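Local structure of putative thiol-disulfide isomerase or thioredoxin (Salmonella enterica subsp. enterica serovar Typhimurium, 3L9V) at residues Leu63-Ala74 with Leu97-Phe107. The protein probably catalyses the formation or exchange of disulfide bonds in other proteins, as a thiol-disulfide oxidoreductase of the DsbA type. Sequence-based numbering, arbitrary orientation.
Sequences LGHELTRAWALA and LHSPDDVRRVF
Val103 points both methyls at one face of the neighbouring helix: CG1 presses on Ala70 CB at 3.6 Å, while CG2 meets Leu63 CD1 and Leu67 CD2. The contact joins two helices, 64-77 and 100-111, of the helical domain that DsbA-like proteins insert into their thioredoxin fold. The axes of segments 64-74 and 100-107 run in the same general direction, 23° apart, and come within 10.0 Å. Alanine's lone methyl lets the beta-branched valine come close to the helix backbone, and valine's two methyls spread over the neighbouring residues.

At the N-terminal end Leu63, in the N-cap position, spreads its two methyls against the turn that starts the partner helix. CD1 lies against the Leu97 carbonyl oxygen, and Leu63 CD2 is 3.7 Å from Pro100 CD. That turn is fixed by a capping box: Asp102 N donates to Ser99 OG, and Asp102 OD2 receives Ser99 N and also His98 N, both on its anti side, tilted to opposite faces of the carboxylate plane.

At the other end Phe107 has CG anti to its backbone N (chi1 -170°), which sends the ring across to Leu73 and Ala74. Tyr118 of helix 115-121 packs edge-to-face with this ring. A flat ring suits the place: Leu73 CD2 makes a CH-pi contact over one apolar face, 3.9 Å from the centroid, while the thin edge, whose C-H groups are slightly positive, faces backbone, Phe107 CE2 lying 3.3 Å from Ala70 O and 3.6 Å from Ala74 N.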
loop_
_atom_site.group_PDB
_atom_site.type_symbol
_atom_site.label_atom_id
_atom_site.label_comp_id
_atom_site.label_asym_id
_atom_site.label_seq_id
_atom_site.Cartn_x
_atom_site.Cartn_y
_atom_site.Cartn_z
ATOM N N LEU A 63 3.479 5.855 -14.629
ATOM C CA LEU A 63 4.250 4.652 -14.316
ATOM C C LEU A 63 3.429 3.633 -13.521
ATOM O O LEU A 63 3.984 2.700 -12.934
ATOM C CB LEU A 63 5.551 5.019 -13.581
ATOM C CG LEU A 63 6.569 5.855 -14.396
ATOM C CD1 LEU A 63 7.685 6.431 -13.534
ATOM C CD2 LEU A 63 7.164 5.060 -15.552
ATOM N N GLY A 64 2.111 3.813 -13.507
ATOM C CA GLY A 64 1.238 2.986 -12.678
ATOM C C GLY A 64 1.601 1.508 -12.677
ATOM O O GLY A 64 1.739 0.877 -11.635
ATOM N N HIS A 65 1.763 0.946 -13.860
ATOM C CA HIS A 65 1.933 -0.493 -13.958
ATOM C C HIS A 65 3.334 -0.906 -13.596
ATOM O O HIS A 65 3.538 -1.999 -13.078
ATOM C CB HIS A 65 1.587 -0.985 -15.364
ATOM C CG HIS A 65 0.124 -0.966 -15.663
ATOM N ND1 HIS A 65 -0.701 -2.040 -15.391
ATOM C CD2 HIS A 65 -0.667 -0.008 -16.203
ATOM C CE1 HIS A 65 -1.931 -1.748 -15.769
ATOM N NE2 HIS A 65 -1.937 -0.520 -16.267
ATOM N N GLU A 66 4.298 -0.030 -13.879
ATOM C CA GLU A 66 5.702 -0.310 -13.575
ATOM C C GLU A 66 5.950 -0.310 -12.065
ATOM O O GLU A 66 6.692 -1.142 -11.539
ATOM C CB GLU A 66 6.611 0.736 -14.246
ATOM C CG GLU A 66 6.772 0.566 -15.744
ATOM C CD GLU A 66 5.734 1.347 -16.561
ATOM O OE1 GLU A 66 4.718 1.832 -15.997
ATOM O OE2 GLU A 66 5.933 1.459 -17.784
ATOM N N LEU A 67 5.341 0.646 -11.368
ATOM C CA LEU A 67 5.406 0.681 -9.916
ATOM C C LEU A 67 4.752 -0.577 -9.302
ATOM O O LEU A 67 5.322 -1.192 -8.426
ATOM C CB LEU A 67 4.774 1.977 -9.397
ATOM C CG LEU A 67 5.674 3.191 -9.769
ATOM C CD1 LEU A 67 4.933 4.478 -9.564
ATOM C CD2 LEU A 67 6.953 3.183 -8.927
ATOM N N THR A 68 3.563 -0.951 -9.773
ATOM C CA THR A 68 2.906 -2.163 -9.275
ATOM C C THR A 68 3.808 -3.406 -9.399
ATOM O O THR A 68 3.863 -4.224 -8.502
ATOM C CB THR A 68 1.545 -2.416 -9.988
ATOM O OG1 THR A 68 0.622 -1.371 -9.648
ATOM C CG2 THR A 68 0.910 -3.821 -9.599
ATOM N N ARG A 69 4.510 -3.528 -10.512
ATOM C CA ARG A 69 5.419 -4.656 -10.735
ATOM C C ARG A 69 6.626 -4.504 -9.838
ATOM O O ARG A 69 7.096 -5.477 -9.278
ATOM C CB ARG A 69 5.831 -4.747 -12.215
ATOM C CG ARG A 69 6.804 -5.923 -12.573
ATOM C CD ARG A 69 6.861 -6.140 -14.095
ATOM N NE ARG A 69 5.662 -6.800 -14.588
ATOM C CZ ARG A 69 5.475 -8.119 -14.570
ATOM N NH1 ARG A 69 6.429 -8.919 -14.113
ATOM N NH2 ARG A 69 4.337 -8.638 -15.016
ATOM N N ALA A 70 7.110 -3.272 -9.675
ATOM C CA ALA A 70 8.237 -3.017 -8.792
ATOM C C ALA A 70 7.862 -3.384 -7.359
ATOM O O ALA A 70 8.650 -4.013 -6.641
ATOM C CB ALA A 70 8.674 -1.554 -8.883
ATOM N N TRP A 71 6.637 -3.019 -6.960
ATOM C CA TRP A 71 6.129 -3.390 -5.643
ATOM C C TRP A 71 5.956 -4.915 -5.490
ATOM O O TRP A 71 6.218 -5.479 -4.441
ATOM C CB TRP A 71 4.779 -2.699 -5.404
ATOM C CG TRP A 71 4.297 -2.847 -4.007
ATOM C CD1 TRP A 71 3.243 -3.621 -3.575
ATOM C CD2 TRP A 71 4.833 -2.204 -2.836
ATOM N NE1 TRP A 71 3.114 -3.510 -2.204
ATOM C CE2 TRP A 71 4.061 -2.637 -1.731
ATOM C CE3 TRP A 71 5.901 -1.319 -2.614
ATOM C CZ2 TRP A 71 4.307 -2.196 -0.422
ATOM C CZ3 TRP A 71 6.155 -0.891 -1.325
ATOM C CH2 TRP A 71 5.357 -1.325 -0.236
ATOM N N ALA A 72 5.451 -5.550 -6.531
ATOM C CA ALA A 72 5.360 -7.009 -6.550
ATOM C C ALA A 72 6.754 -7.593 -6.257
ATOM O O ALA A 72 6.898 -8.561 -5.518
ATOM C CB ALA A 72 4.832 -7.468 -7.918
ATOM N N LEU A 73 7.793 -6.966 -6.803
ATOM C CA LEU A 73 9.153 -7.478 -6.614
ATOM C C LEU A 73 9.576 -7.280 -5.166
ATOM O O LEU A 73 10.060 -8.211 -4.508
ATOM C CB LEU A 73 10.146 -6.810 -7.597
ATOM C CG LEU A 73 11.584 -7.294 -7.426
ATOM C CD1 LEU A 73 11.695 -8.815 -7.665
ATOM C CD2 LEU A 73 12.504 -6.502 -8.370
ATOM N N ALA A 74 9.373 -6.060 -4.663
ATOM C CA ALA A 74 9.544 -5.773 -3.246
ATOM C C ALA A 74 8.858 -6.821 -2.342
ATOM O O ALA A 74 9.448 -7.313 -1.391
ATOM C CB ALA A 74 8.978 -4.388 -2.920
ATOM N N LEU A 97 10.701 10.642 -10.527
ATOM C CA LEU A 97 10.160 9.368 -10.971
ATOM C C LEU A 97 9.380 9.592 -12.243
ATOM O O LEU A 97 8.154 9.702 -12.194
ATOM C CB LEU A 97 9.182 8.801 -9.951
ATOM C CG LEU A 97 9.579 7.788 -8.893
ATOM C CD1 LEU A 97 8.296 7.348 -8.209
ATOM C CD2 LEU A 97 10.329 6.580 -9.470
ATOM N N HIS A 98 10.067 9.643 -13.380
ATOM C CA HIS A 98 9.404 9.950 -14.645
ATOM C C HIS A 98 9.370 8.783 -15.618
ATOM O O HIS A 98 8.455 8.685 -16.427
ATOM C CB HIS A 98 10.093 11.114 -15.361
ATOM C CG HIS A 98 10.531 12.219 -14.454
ATOM N ND1 HIS A 98 9.647 12.981 -13.723
ATOM C CD2 HIS A 98 11.765 12.712 -14.185
ATOM C CE1 HIS A 98 10.314 13.887 -13.031
ATOM N NE2 HIS A 98 11.603 13.745 -13.296
ATOM N N SER A 99 10.375 7.918 -15.560
ATOM C CA SER A 99 10.526 6.870 -16.565
ATOM C C SER A 99 10.740 5.494 -15.946
ATOM O O SER A 99 11.034 5.375 -14.773
ATOM C CB SER A 99 11.722 7.186 -17.456
ATOM O OG SER A 99 12.897 6.776 -16.804
ATOM N N PRO A 100 10.561 4.445 -16.743
ATOM C CA PRO A 100 10.789 3.097 -16.235
ATOM C C PRO A 100 12.198 2.930 -15.709
ATOM O O PRO A 100 12.347 2.245 -14.711
ATOM C CB PRO A 100 10.541 2.219 -17.453
ATOM C CG PRO A 100 9.554 2.987 -18.254
ATOM C CD PRO A 100 9.857 4.444 -18.035
ATOM N N ASP A 101 13.201 3.558 -16.325
ATOM C CA ASP A 101 14.568 3.478 -15.798
ATOM C C ASP A 101 14.674 4.092 -14.397
ATOM O O ASP A 101 15.455 3.642 -13.559
ATOM C CB ASP A 101 15.582 4.182 -16.725
ATOM C CG ASP A 101 15.755 3.488 -18.079
ATOM O OD1 ASP A 101 16.532 4.006 -18.914
ATOM O OD2 ASP A 101 15.135 2.433 -18.315
ATOM N N ASP A 102 13.921 5.157 -14.147
ATOM C CA ASP A 102 13.913 5.742 -12.817
ATOM C C ASP A 102 13.461 4.687 -11.797
ATOM O O ASP A 102 14.056 4.557 -10.732
ATOM C CB ASP A 102 12.948 6.929 -12.766
ATOM C CG ASP A 102 13.522 8.187 -13.397
ATOM O OD1 ASP A 102 14.742 8.414 -13.283
ATOM O OD2 ASP A 102 12.738 8.964 -13.979
ATOM N N VAL A 103 12.384 3.965 -12.124
ATOM C CA VAL A 103 11.814 2.961 -11.203
ATOM C C VAL A 103 12.879 1.949 -10.790
ATOM O O VAL A 103 13.095 1.720 -9.608
ATOM C CB VAL A 103 10.624 2.220 -11.840
ATOM C CG1 VAL A 103 10.160 1.053 -10.960
ATOM C CG2 VAL A 103 9.491 3.202 -12.074
ATOM N N ARG A 104 13.562 1.379 -11.778
ATOM C CA ARG A 104 14.614 0.398 -11.517
ATOM C C ARG A 104 15.779 0.999 -10.729
ATOM O O ARG A 104 16.350 0.373 -9.838
ATOM C CB ARG A 104 15.123 -0.210 -12.838
ATOM C CG ARG A 104 16.501 -0.908 -12.717
ATOM C CD ARG A 104 16.884 -1.596 -14.003
ATOM N NE ARG A 104 17.105 -0.603 -15.043
ATOM C CZ ARG A 104 17.027 -0.852 -16.338
ATOM N NH1 ARG A 104 16.754 -2.082 -16.763
ATOM N NH2 ARG A 104 17.220 0.135 -17.203
ATOM N N ARG A 105 16.145 2.221 -11.081
ATOM C CA ARG A 105 17.245 2.902 -10.411
ATOM C C ARG A 105 16.947 3.098 -8.927
ATOM O O ARG A 105 17.774 2.784 -8.068
ATOM C CB ARG A 105 17.547 4.232 -11.129
ATOM C CG ARG A 105 18.744 4.994 -10.603
ATOM C CD ARG A 105 18.936 6.305 -11.375
ATOM N NE ARG A 105 17.688 7.052 -11.558
ATOM C CZ ARG A 105 17.095 7.776 -10.610
ATOM N NH1 ARG A 105 17.619 7.859 -9.393
ATOM N NH2 ARG A 105 15.964 8.411 -10.875
ATOM N N VAL A 106 15.751 3.590 -8.607
ATOM C CA VAL A 106 15.400 3.771 -7.200
ATOM C C VAL A 106 15.312 2.408 -6.475
ATOM O O VAL A 106 15.653 2.303 -5.301
ATOM C CB VAL A 106 14.050 4.519 -7.042
ATOM C CG1 VAL A 106 13.561 4.427 -5.603
ATOM C CG2 VAL A 106 14.165 5.987 -7.514
ATOM N N PHE A 107 14.831 1.367 -7.154
ATOM C CA PHE A 107 14.682 0.069 -6.484
ATOM C C PHE A 107 16.078 -0.460 -6.132
ATOM O O PHE A 107 16.325 -0.893 -5.005
ATOM C CB PHE A 107 13.940 -0.923 -7.386
ATOM C CG PHE A 107 13.529 -2.200 -6.694
ATOM C CD1 PHE A 107 14.468 -3.173 -6.378
ATOM C CD2 PHE A 107 12.196 -2.445 -6.406
ATOM C CE1 PHE A 107 14.093 -4.363 -5.759
ATOM C CE2 PHE A 107 11.800 -3.623 -5.786
ATOM C CZ PHE A 107 12.749 -4.588 -5.448
#